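Encapsidation protein (Bacillus phage phi29, PDB 5HD9) probably hydrolyses ATP through its ASCE-type P-loop domain to drive the packaging of viral DNA into the phage capsid. Local coordinates at residues V49-Y52 with K53-A57; L75-G79 with R80-I84; A133-N136 with L137-T140; V157-N161 with P162-F166. All coordinates share one frame; numbering follows the deposited sequence.

Interaction 1 of 4, residues V49-Y52 with K53-A57; sequences VRRY and KPELA
Glu55 folds back over the turn that follows strand 45-50 and meets Arg50, the last residue of that strand, in a salt bridge. The strand belongs to the central sheet of the ASCE fold, and the 3-10 turn 53-55 leads the chain away from its end. The tight part of the contact gathers round the Glu55 carboxylate. Arg50 NH2 gives Glu55 OE1 a hydrogen bond of 2.9 Å, while Arg50 NE reaches it only weakly. The guanidinium and carboxylate planes stand 88° apart, so the two groups do not form a flat paired bridge. Arg50 doubles back through bends at chi2 and chi3 (-66° and -64°), which lays one guanidinium face against Glu55 CB. Arg50 CG packs on Leu56 CD2 at 3.8 Å. The other oxygen, Glu55 OE2, accepts from Tyr52 N at 3.0 Å, and Glu55 N returns a bond to Tyr52 O. One carboxylate thus ties the strand end to the turn. Glu116 is a second acidic partner of Arg50, whose side chain lies near a probable Walker A loop. Arg51 turns its guanidinium to Glu130 and the carbonyl of Phe117.

The looser side is formed by Lys53 and Pro54, both exposed. There the packing is slight, with Pro54 CD against Tyr52 CB at 3.7 Å. Away from these two residues, two waters bind the Glu55 carboxylate. One accepts from Arg50 NE and Arg51 N and is hydrogen-bonded to Glu55 OE1. The other accepts from Arg51 NH1 and donates to Glu55 OE2 at 2.7 Å.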
loop_
_atom_site.group_PDB
_atom_site.type_symbol
_atom_site.label_atom_id
_atom_site.label_comp_id
_atom_site.label_asym_id
_atom_site.label_seq_id
_atom_site.Cartn_x
_atom_site.Cartn_y
_atom_site.Cartn_z
ATOM N N VAL A 49 1.548 0.858 -5.485
ATOM C CA VAL A 49 1.284 2.157 -6.085
ATOM C C VAL A 49 2.220 3.214 -5.517
ATOM O O VAL A 49 2.446 3.286 -4.308
ATOM C CB VAL A 49 -0.178 2.597 -5.854
ATOM C CG1 VAL A 49 -0.447 3.964 -6.484
ATOM C CG2 VAL A 49 -1.137 1.558 -6.415
ATOM N N ARG A 50 2.778 4.013 -6.418
ATOM C CA ARG A 50 3.463 5.245 -6.060
ATOM C C ARG A 50 2.847 6.346 -6.911
ATOM O O ARG A 50 2.292 6.068 -7.971
ATOM C CB ARG A 50 4.971 5.129 -6.289
ATOM C CG ARG A 50 5.639 4.023 -5.471
ATOM C CD ARG A 50 5.581 4.311 -3.976
ATOM N NE ARG A 50 6.345 5.510 -3.631
ATOM C CZ ARG A 50 7.616 5.511 -3.237
ATOM N NH1 ARG A 50 8.296 4.375 -3.116
ATOM N NH2 ARG A 50 8.214 6.660 -2.960
ATOM N N ARG A 51 2.921 7.587 -6.445
ATOM C CA ARG A 51 2.237 8.684 -7.121
ATOM C C ARG A 51 2.827 8.968 -8.497
ATOM O O ARG A 51 2.099 9.033 -9.492
ATOM C CB ARG A 51 2.290 9.949 -6.266
ATOM C CG ARG A 51 1.678 11.169 -6.930
ATOM C CD ARG A 51 1.521 12.314 -5.946
ATOM N NE ARG A 51 0.497 12.014 -4.949
ATOM C CZ ARG A 51 0.731 11.546 -3.726
ATOM N NH1 ARG A 51 1.970 11.329 -3.299
ATOM N NH2 ARG A 51 -0.289 11.297 -2.917
ATOM N N TYR A 52 4.146 9.131 -8.547
ATOM C CA TYR A 52 4.827 9.517 -9.778
ATOM C C TYR A 52 5.860 8.479 -10.217
ATOM O O TYR A 52 6.382 7.717 -9.405
ATOM C CB TYR A 52 5.495 10.881 -9.598
ATOM C CG TYR A 52 4.515 12.010 -9.369
ATOM C CD1 TYR A 52 3.500 12.270 -10.281
ATOM C CD2 TYR A 52 4.616 12.829 -8.251
ATOM C CE1 TYR A 52 2.604 13.302 -10.079
ATOM C CE2 TYR A 52 3.724 13.863 -8.041
ATOM C CZ TYR A 52 2.720 14.096 -8.958
ATOM O OH TYR A 52 1.828 15.125 -8.754
ATOM N N LYS A 53 6.148 8.474 -11.513
ATOM C CA LYS A 53 7.066 7.510 -12.118
ATOM C C LYS A 53 8.469 7.456 -11.496
ATOM O O LYS A 53 9.015 6.368 -11.319
ATOM C CB LYS A 53 7.199 7.803 -13.615
ATOM C CG LYS A 53 5.928 7.540 -14.396
ATOM C CD LYS A 53 6.145 7.724 -15.885
ATOM C CE LYS A 53 5.259 6.787 -16.685
ATOM N NZ LYS A 53 5.378 6.993 -18.159
ATOM N N PRO A 54 9.075 8.618 -11.188
ATOM C CA PRO A 54 10.429 8.545 -10.625
ATOM C C PRO A 54 10.505 7.794 -9.300
ATOM O O PRO A 54 11.572 7.298 -8.937
ATOM C CB PRO A 54 10.806 10.019 -10.434
ATOM C CG PRO A 54 9.503 10.733 -10.380
ATOM C CD PRO A 54 8.651 10.016 -11.364
ATOM N N GLU A 55 9.384 7.710 -8.595
ATOM C CA GLU A 55 9.335 6.998 -7.325
ATOM C C GLU A 55 9.476 5.492 -7.538
ATOM O O GLU A 55 9.697 4.739 -6.588
ATOM C CB GLU A 55 8.033 7.319 -6.591
ATOM C CG GLU A 55 7.805 8.809 -6.399
ATOM C CD GLU A 55 6.619 9.109 -5.509
ATOM O OE1 GLU A 55 6.676 8.776 -4.306
ATOM O OE2 GLU A 55 5.631 9.680 -6.012
ATOM N N LEU A 56 9.352 5.066 -8.794
ATOM C CA LEU A 56 9.504 3.664 -9.170
ATOM C C LEU A 56 10.755 3.447 -10.023
ATOM O O LEU A 56 10.893 2.419 -10.683
ATOM C CB LEU A 56 8.262 3.185 -9.928
ATOM C CG LEU A 56 6.991 3.048 -9.084
ATOM C CD1 LEU A 56 5.762 2.983 -9.974
ATOM C CD2 LEU A 56 7.075 1.822 -8.195
ATOM N N ALA A 57 11.669 4.414 -10.001
ATOM C CA ALA A 57 12.880 4.345 -10.813
ATOM C C ALA A 57 13.739 3.130 -10.464
ATOM O O ALA A 57 14.432 2.586 -11.325
ATOM C CB ALA A 57 13.695 5.621 -10.651
HETATM O O HOH W 1 4.146 7.675 -3.790
HETATM O O HOH W 2 4.879 11.612 -4.243
#

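Interaction 2 of 4, residues L75-G79 with R80-I84; sequences LVVKG and RRFYI
Lys78 lies across the ring of Tyr83 at about a right angle, on one face of the beta hairpin made by strands 75-78 and 81-84. The strands are antiparallel and joined by a type II' turn from Lys78 to Arg81, with Gly79 at positive phi. Strand 75-78 is an outermost strand of the sheet. The Lys78 chain is extended beyond CG, and it carries CE over the centre of the Tyr83 ring in a CH-pi contact. Lys78 NZ follows in a cation-pi contact, 4.6 Å from the centroid of the Tyr83 ring and 10° off the ring normal. Nearer the backbone, Lys78 CG touches the ring at CE1. Val76 O meets the same ring at its edge, and Val76 N and O pair with Tyr83 in two backbone hydrogen bonds.

The other face is apolar. Val77 and Phe82 point the same way, side by side. Val77 CG2 sits in the plane of the Phe82 ring, 3.7 Å from Phe82 CD1, so it meets an edge and leaves the ring faces to other partners. Tyr62 stacks on Phe82, and Phe46 and Phe63 also meet it. Leu75 and Ile84 repeat the side-by-side packing, with Leu75 CD2 3.9 Å from Ile84 CG1; Ile84 also packs on helix 26-42.

At the turn, one water joins both strands. It donates to Lys78 O, accepts from Arg81 NH1, and lies 3.0 Å from Tyr83 OH, to which it is hydrogen-bonded.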
loop_
_atom_site.group_PDB
_atom_site.type_symbol
_atom_site.label_atom_id
_atom_site.label_comp_id
_atom_site.label_asym_id
_atom_site.label_seq_id
_atom_site.Cartn_x
_atom_site.Cartn_y
_atom_site.Cartn_z
ATOM N N LEU A 75 11.838 -14.612 -6.616
ATOM C CA LEU A 75 11.191 -13.308 -6.664
ATOM C C LEU A 75 11.831 -12.452 -7.749
ATOM O O LEU A 75 13.014 -12.121 -7.670
ATOM C CB LEU A 75 11.291 -12.615 -5.304
ATOM C CG LEU A 75 10.891 -13.479 -4.105
ATOM C CD1 LEU A 75 11.154 -12.742 -2.802
ATOM C CD2 LEU A 75 9.430 -13.904 -4.199
ATOM N N VAL A 76 11.040 -12.094 -8.757
ATOM C CA VAL A 76 11.561 -11.445 -9.955
ATOM C C VAL A 76 10.781 -10.186 -10.305
ATOM O O VAL A 76 9.552 -10.156 -10.228
ATOM C CB VAL A 76 11.532 -12.410 -11.167
ATOM C CG1 VAL A 76 11.893 -11.686 -12.464
ATOM C CG2 VAL A 76 12.475 -13.580 -10.937
ATOM N N VAL A 77 11.515 -9.150 -10.700
ATOM C CA VAL A 77 10.915 -7.947 -11.258
ATOM C C VAL A 77 11.323 -7.828 -12.719
ATOM O O VAL A 77 12.505 -7.922 -13.047
ATOM C CB VAL A 77 11.345 -6.675 -10.498
ATOM C CG1 VAL A 77 10.623 -5.456 -11.053
ATOM C CG2 VAL A 77 11.069 -6.817 -9.007
ATOM N N LYS A 78 10.335 -7.653 -13.591
ATOM C CA LYS A 78 10.580 -7.344 -14.996
ATOM C C LYS A 78 9.771 -6.108 -15.351
ATOM O O LYS A 78 8.542 -6.145 -15.335
ATOM C CB LYS A 78 10.186 -8.501 -15.917
ATOM C CG LYS A 78 10.688 -9.874 -15.516
ATOM C CD LYS A 78 10.305 -10.873 -16.595
ATOM C CE LYS A 78 10.370 -12.307 -16.118
ATOM N NZ LYS A 78 9.736 -13.222 -17.109
ATOM N N GLY A 79 10.456 -5.019 -15.673
ATOM C CA GLY A 79 9.784 -3.749 -15.864
ATOM C C GLY A 79 9.092 -3.355 -14.574
ATOM O O GLY A 79 9.728 -3.287 -13.524
ATOM N N ARG A 80 7.784 -3.120 -14.655
ATOM C CA ARG A 80 6.987 -2.748 -13.490
ATOM C C ARG A 80 6.056 -3.885 -13.053
ATOM O O ARG A 80 4.982 -3.638 -12.510
ATOM C CB ARG A 80 6.171 -1.483 -13.791
ATOM C CG ARG A 80 6.988 -0.199 -13.768
ATOM C CD ARG A 80 6.104 1.042 -13.785
ATOM N NE ARG A 80 5.473 1.266 -15.085
ATOM C CZ ARG A 80 4.239 0.889 -15.415
ATOM N NH1 ARG A 80 3.456 0.258 -14.545
ATOM N NH2 ARG A 80 3.781 1.154 -16.631
ATOM N N ARG A 81 6.477 -5.125 -13.286
ATOM C CA ARG A 81 5.680 -6.289 -12.910
ATOM C C ARG A 81 6.459 -7.242 -12.014
ATOM O O ARG A 81 7.669 -7.415 -12.168
ATOM C CB ARG A 81 5.192 -7.027 -14.153
ATOM C CG ARG A 81 4.289 -6.185 -15.033
ATOM C CD ARG A 81 3.561 -7.027 -16.066
ATOM N NE ARG A 81 2.745 -6.204 -16.957
ATOM C CZ ARG A 81 3.190 -5.614 -18.063
ATOM N NH1 ARG A 81 4.458 -5.747 -18.438
ATOM N NH2 ARG A 81 2.363 -4.888 -18.802
ATOM N N PHE A 82 5.738 -7.863 -11.085
ATOM C CA PHE A 82 6.327 -8.728 -10.075
ATOM C C PHE A 82 5.978 -10.184 -10.348
ATOM O O PHE A 82 4.817 -10.511 -10.601
ATOM C CB PHE A 82 5.838 -8.324 -8.684
ATOM C CG PHE A 82 6.164 -6.903 -8.313
ATOM C CD1 PHE A 82 7.468 -6.436 -8.365
ATOM C CD2 PHE A 82 5.162 -6.029 -7.920
ATOM C CE1 PHE A 82 7.766 -5.128 -8.025
ATOM C CE2 PHE A 82 5.455 -4.723 -7.580
ATOM C CZ PHE A 82 6.757 -4.270 -7.633
ATOM N N TYR A 83 6.986 -11.050 -10.286
ATOM C CA TYR A 83 6.798 -12.477 -10.519
ATOM C C TYR A 83 7.289 -13.293 -9.332
ATOM O O TYR A 83 8.341 -13.003 -8.760
ATOM C CB TYR A 83 7.527 -12.913 -11.792
ATOM C CG TYR A 83 7.107 -12.131 -13.007
ATOM C CD1 TYR A 83 7.593 -10.851 -13.229
ATOM C CD2 TYR A 83 6.213 -12.664 -13.926
ATOM C CE1 TYR A 83 7.205 -10.124 -14.334
ATOM C CE2 TYR A 83 5.820 -11.945 -15.036
ATOM C CZ TYR A 83 6.317 -10.674 -15.235
ATOM O OH TYR A 83 5.928 -9.952 -16.339
ATOM N N ILE A 84 6.514 -14.309 -8.968
ATOM C CA ILE A 84 6.891 -15.230 -7.906
ATOM C C ILE A 84 6.835 -16.654 -8.444
ATOM O O ILE A 84 5.779 -17.127 -8.863
ATOM C CB ILE A 84 5.980 -15.084 -6.673
ATOM C CG1 ILE A 84 6.085 -13.657 -6.129
ATOM C CG2 ILE A 84 6.350 -16.118 -5.607
ATOM C CD1 ILE A 84 5.270 -13.385 -4.883
HETATM O O HOH W 3 6.756 -7.188 -17.317
#

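Interaction 3 of 4, residues A133-N136 with L137-T140; sequences ALLN and LMDT
Leu137 starts the second half of this contact by hydrogen-bonding through its backbone N to Ala133 O. The two segments form consecutive turns of helix 130-141, which links strands 109-115 and 149-153 in a beta-alpha-beta unit. Leu137 is buried and packs against Ile112 of the first strand and Trp98.

Met138, present as selenomethionine, follows. Met138 N bonds to Leu134 O at 2.9 Å. The chain bends at chi3 (62°). Met138 SE lies 4.2 Å from Leu134 CG, and Leu135 CD2 is also near it. Met138 also touches Ile112, so this side of the helix faces the sheet.

Asp139 is exposed. The bond from Asp139 N to Leu135 O is nearly straight, at 171°.

Thr140 adds a side-chain bond to the helical one. OG1 lies beside its own backbone N (chi1 -64°), which turns the hydroxyl back toward Asn136 O. Thr140 OG1 donates to Asn136 O at 2.7 Å. Thr140 N reaches the same oxygen from the opposite face of the carbonyl plane. The Asn136 amide oxygen instead accepts from Trp98 and Lys102.

Asn136 O is therefore gripped by two donors, and the hydroxyl proton of exposed Thr140 is used inside the helix.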
loop_
_atom_site.group_PDB
_atom_site.type_symbol
_atom_site.label_atom_id
_atom_site.label_comp_id
_atom_site.label_asym_id
_atom_site.label_seq_id
_atom_site.Cartn_x
_atom_site.Cartn_y
_atom_site.Cartn_z
ATOM N N ALA A 133 -8.888 8.995 -8.721
ATOM C CA ALA A 133 -8.028 8.096 -9.491
ATOM C C ALA A 133 -7.727 6.812 -8.715
ATOM O O ALA A 133 -7.820 5.714 -9.270
ATOM C CB ALA A 133 -6.729 8.796 -9.879
ATOM N N LEU A 134 -7.357 6.943 -7.441
ATOM C CA LEU A 134 -7.098 5.769 -6.613
ATOM C C LEU A 134 -8.375 4.968 -6.463
ATOM O O LEU A 134 -8.371 3.742 -6.541
ATOM C CB LEU A 134 -6.571 6.154 -5.228
ATOM C CG LEU A 134 -6.221 4.957 -4.333
ATOM C CD1 LEU A 134 -5.046 4.187 -4.910
ATOM C CD2 LEU A 134 -5.924 5.390 -2.908
ATOM N N LEU A 135 -9.471 5.680 -6.242
ATOM C CA LEU A 135 -10.770 5.052 -6.121
ATOM C C LEU A 135 -11.102 4.252 -7.381
ATOM O O LEU A 135 -11.552 3.112 -7.294
ATOM C CB LEU A 135 -11.833 6.112 -5.846
ATOM C CG LEU A 135 -11.976 6.573 -4.391
ATOM C CD1 LEU A 135 -13.013 7.683 -4.281
ATOM C CD2 LEU A 135 -12.341 5.422 -3.455
ATOM N N ASN A 136 -10.856 4.835 -8.551
ATOM C CA ASN A 136 -11.087 4.130 -9.808
ATOM C C ASN A 136 -10.213 2.882 -9.913
ATOM O O ASN A 136 -10.675 1.825 -10.345
ATOM C CB ASN A 136 -10.824 5.049 -11.002
ATOM C CG ASN A 136 -11.060 4.356 -12.333
ATOM O OD1 ASN A 136 -10.122 3.890 -12.976
ATOM N ND2 ASN A 136 -12.320 4.279 -12.749
ATOM N N LEU A 137 -8.953 3.011 -9.511
ATOM C CA LEU A 137 -8.027 1.885 -9.503
ATOM C C LEU A 137 -8.569 0.761 -8.624
ATOM O O LEU A 137 -8.558 -0.404 -9.020
ATOM C CB LEU A 137 -6.646 2.336 -9.017
ATOM C CG LEU A 137 -5.467 1.366 -9.146
ATOM C CD1 LEU A 137 -4.164 2.144 -9.142
ATOM C CD2 LEU A 137 -5.444 0.333 -8.033
HETATM N N MSE A 138 -9.057 1.119 -7.441
HETATM C CA MSE A 138 -9.576 0.141 -6.491
HETATM C C MSE A 138 -10.797 -0.598 -7.037
HETATM O O MSE A 138 -10.853 -1.827 -6.990
HETATM C CB MSE A 138 -9.927 0.828 -5.168
HETATM C CG MSE A 138 -8.710 1.319 -4.409
HETATM SE SE MSE A 138 -9.152 2.398 -2.853
HETATM C CE MSE A 138 -10.128 1.044 -1.854
ATOM N N ASP A 139 -11.772 0.139 -7.556
ATOM C CA ASP A 139 -12.966 -0.495 -8.107
ATOM C C ASP A 139 -12.620 -1.359 -9.314
ATOM O O ASP A 139 -13.266 -2.378 -9.560
ATOM C CB ASP A 139 -14.013 0.546 -8.508
ATOM C CG ASP A 139 -15.218 0.568 -7.577
ATOM O OD1 ASP A 139 -15.523 -0.453 -6.921
ATOM O OD2 ASP A 139 -15.882 1.617 -7.514
ATOM N N THR A 140 -11.604 -0.955 -10.070
ATOM C CA THR A 140 -11.216 -1.698 -11.262
ATOM C C THR A 140 -10.682 -3.087 -10.902
ATOM O O THR A 140 -11.040 -4.075 -11.544
ATOM C CB THR A 140 -10.148 -0.935 -12.083
ATOM O OG1 THR A 140 -10.702 0.291 -12.573
ATOM C CG2 THR A 140 -9.671 -1.768 -13.271
#

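Interaction 4 of 4, residues V157-N161 with P162-F166; sequences VSVVN and PYFLF
Asn161 is the N-cap of helix 162-167, and its side chain accepts from N-H groups of the first turn, those of Tyr163 and Phe164. Asn161 ends the loop that follows strand 149-153 of the ASCE fold.

The hydrogen bonds centre on this residue. Asn161 OD1 accepts from Phe164 N at 3.2 Å, with the donor well above the carbonyl plane. Tyr163 N gives Asn161 OD1 a weak bond at 2.9 Å. The chi1 of 68° places CG between the backbone N and the carbonyl carbon, and so swings OD1 over these N-H groups. Asn161 O takes the N-H of Leu165 in a nearly straight bond of 170°. On the loop side, Asn161 ND2 gives an in-plane bond to Ser158 O at 3.0 Å. The amide is thus held from both ends, which fixes its rotation.

The aromatic contact uses the same amide. Asn161 ND2 sits over the centre of one face of the Phe164 ring, 3.2 Å above its plane, with the amide and ring planes 58° apart. Val159 O meets the edge of that ring, close to CD2. Phe18 makes an edge-to-face contact with Phe164, while Tyr163 turns its hydroxyl to Glu130 and packs on helix 130-141.

Apolar packing is slighter. Val159 CG1 comes near Phe164, and on the exposed side Val160 CG1 touches Leu165 CD2 at 3.9 Å.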
loop_
_atom_site.group_PDB
_atom_site.type_symbol
_atom_site.label_atom_id
_atom_site.label_comp_id
_atom_site.label_asym_id
_atom_site.label_seq_id
_atom_site.Cartn_x
_atom_site.Cartn_y
_atom_site.Cartn_z
ATOM N N VAL A 157 2.640 12.844 8.826
ATOM C CA VAL A 157 1.439 12.745 9.633
ATOM C C VAL A 157 0.660 14.045 9.426
ATOM O O VAL A 157 0.266 14.731 10.365
ATOM C CB VAL A 157 1.800 12.452 11.122
ATOM C CG1 VAL A 157 2.833 13.439 11.633
ATOM C CG2 VAL A 157 0.560 12.388 12.030
ATOM N N SER A 158 0.477 14.387 8.153
ATOM C CA SER A 158 -0.423 15.463 7.768
ATOM C C SER A 158 -1.850 14.961 7.897
ATOM O O SER A 158 -2.327 14.191 7.065
ATOM C CB SER A 158 -0.147 15.936 6.341
ATOM O OG SER A 158 -1.110 16.891 5.932
ATOM N N VAL A 159 -2.513 15.394 8.961
ATOM C CA VAL A 159 -3.863 14.953 9.275
ATOM C C VAL A 159 -4.863 15.626 8.334
ATOM O O VAL A 159 -6.037 15.255 8.279
ATOM C CB VAL A 159 -4.192 15.263 10.755
ATOM C CG1 VAL A 159 -5.598 14.815 11.124
ATOM C CG2 VAL A 159 -3.150 14.606 11.670
ATOM N N VAL A 160 -4.384 16.607 7.575
ATOM C CA VAL A 160 -5.212 17.318 6.612
ATOM C C VAL A 160 -4.592 17.156 5.227
ATOM O O VAL A 160 -3.890 18.031 4.723
ATOM C CB VAL A 160 -5.373 18.807 7.031
ATOM C CG1 VAL A 160 -5.867 19.701 5.891
ATOM C CG2 VAL A 160 -6.332 18.892 8.211
ATOM N N ASN A 161 -4.844 15.988 4.644
ATOM C CA ASN A 161 -4.403 15.655 3.298
ATOM C C ASN A 161 -5.628 15.333 2.443
ATOM O O ASN A 161 -6.719 15.147 2.980
ATOM C CB ASN A 161 -3.427 14.476 3.332
ATOM C CG ASN A 161 -4.094 13.176 3.737
ATOM O OD1 ASN A 161 -4.750 12.523 2.928
ATOM N ND2 ASN A 161 -3.920 12.789 4.995
ATOM N N PRO A 162 -5.460 15.269 1.114
ATOM C CA PRO A 162 -6.620 15.111 0.227
ATOM C C PRO A 162 -7.497 13.906 0.561
ATOM O O PRO A 162 -8.718 13.998 0.434
ATOM C CB PRO A 162 -5.981 14.945 -1.154
ATOM C CG PRO A 162 -4.660 15.621 -1.043
ATOM C CD PRO A 162 -4.200 15.363 0.355
ATOM N N TYR A 163 -6.891 12.803 0.988
ATOM C CA TYR A 163 -7.648 11.593 1.286
ATOM C C TYR A 163 -8.480 11.764 2.552
ATOM O O TYR A 163 -9.665 11.437 2.566
ATOM C CB TYR A 163 -6.703 10.391 1.405
ATOM C CG TYR A 163 -6.065 10.046 0.080
ATOM C CD1 TYR A 163 -4.899 10.671 -0.336
ATOM C CD2 TYR A 163 -6.654 9.124 -0.774
ATOM C CE1 TYR A 163 -4.326 10.373 -1.556
ATOM C CE2 TYR A 163 -6.089 8.819 -1.994
ATOM C CZ TYR A 163 -4.925 9.446 -2.381
ATOM O OH TYR A 163 -4.361 9.150 -3.598
ATOM N N PHE A 164 -7.872 12.289 3.610
ATOM C CA PHE A 164 -8.602 12.503 4.853
ATOM C C PHE A 164 -9.730 13.514 4.634
ATOM O O PHE A 164 -10.844 13.340 5.134
ATOM C CB PHE A 164 -7.669 12.990 5.966
ATOM C CG PHE A 164 -6.692 11.949 6.453
ATOM C CD1 PHE A 164 -6.508 10.758 5.770
ATOM C CD2 PHE A 164 -5.960 12.168 7.611
ATOM C CE1 PHE A 164 -5.607 9.811 6.227
ATOM C CE2 PHE A 164 -5.061 11.225 8.071
ATOM C CZ PHE A 164 -4.885 10.045 7.378
ATOM N N LEU A 165 -9.434 14.568 3.881
ATOM C CA LEU A 165 -10.429 15.588 3.576
ATOM C C LEU A 165 -11.573 15.005 2.753
ATOM O O LEU A 165 -12.745 15.237 3.048
ATOM C CB LEU A 165 -9.790 16.752 2.822
ATOM C CG LEU A 165 -8.753 17.580 3.581
ATOM C CD1 LEU A 165 -8.131 18.610 2.653
ATOM C CD2 LEU A 165 -9.374 18.255 4.793
ATOM N N PHE A 166 -11.222 14.241 1.724
ATOM C CA PHE A 166 -12.208 13.706 0.790
ATOM C C PHE A 166 -13.188 12.782 1.509
ATOM O O PHE A 166 -14.399 12.875 1.312
ATOM C CB PHE A 166 -11.504 12.964 -0.353
ATOM C CG PHE A 166 -12.420 12.544 -1.469
ATOM C CD1 PHE A 166 -13.163 11.380 -1.374
ATOM C CD2 PHE A 166 -12.528 13.310 -2.617
ATOM C CE1 PHE A 166 -14.001 10.994 -2.403
ATOM C CE2 PHE A 166 -13.365 12.928 -3.647
ATOM C CZ PHE A 166 -14.101 11.767 -3.540
#

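How the interactions relate
All four contacts are local, but they sit differently on one ASCE domain. Interaction 2 is a surface contact at one margin of the sheet, whereas the other three are partly buried. Interaction 1 combines a salt bridge with backbone bonds round a turn, interaction 2 relies on strand pairing and a cation-pi contact, interaction 3 on helical bonds, and interaction 4 on a helix cap. Interactions 1 and 2 reach the same sheet and touch where Leu56 meets Arg80. Val49 of interaction 1 packs on Leu137 of interaction 3. Interactions 3 and 4 touch where helices 130-141 and 162-167 pack, Leu134 on Tyr163 and Leu135 on Phe166. Interactions 2 and 4 lie farthest apart, with centres about 32 Å from each other.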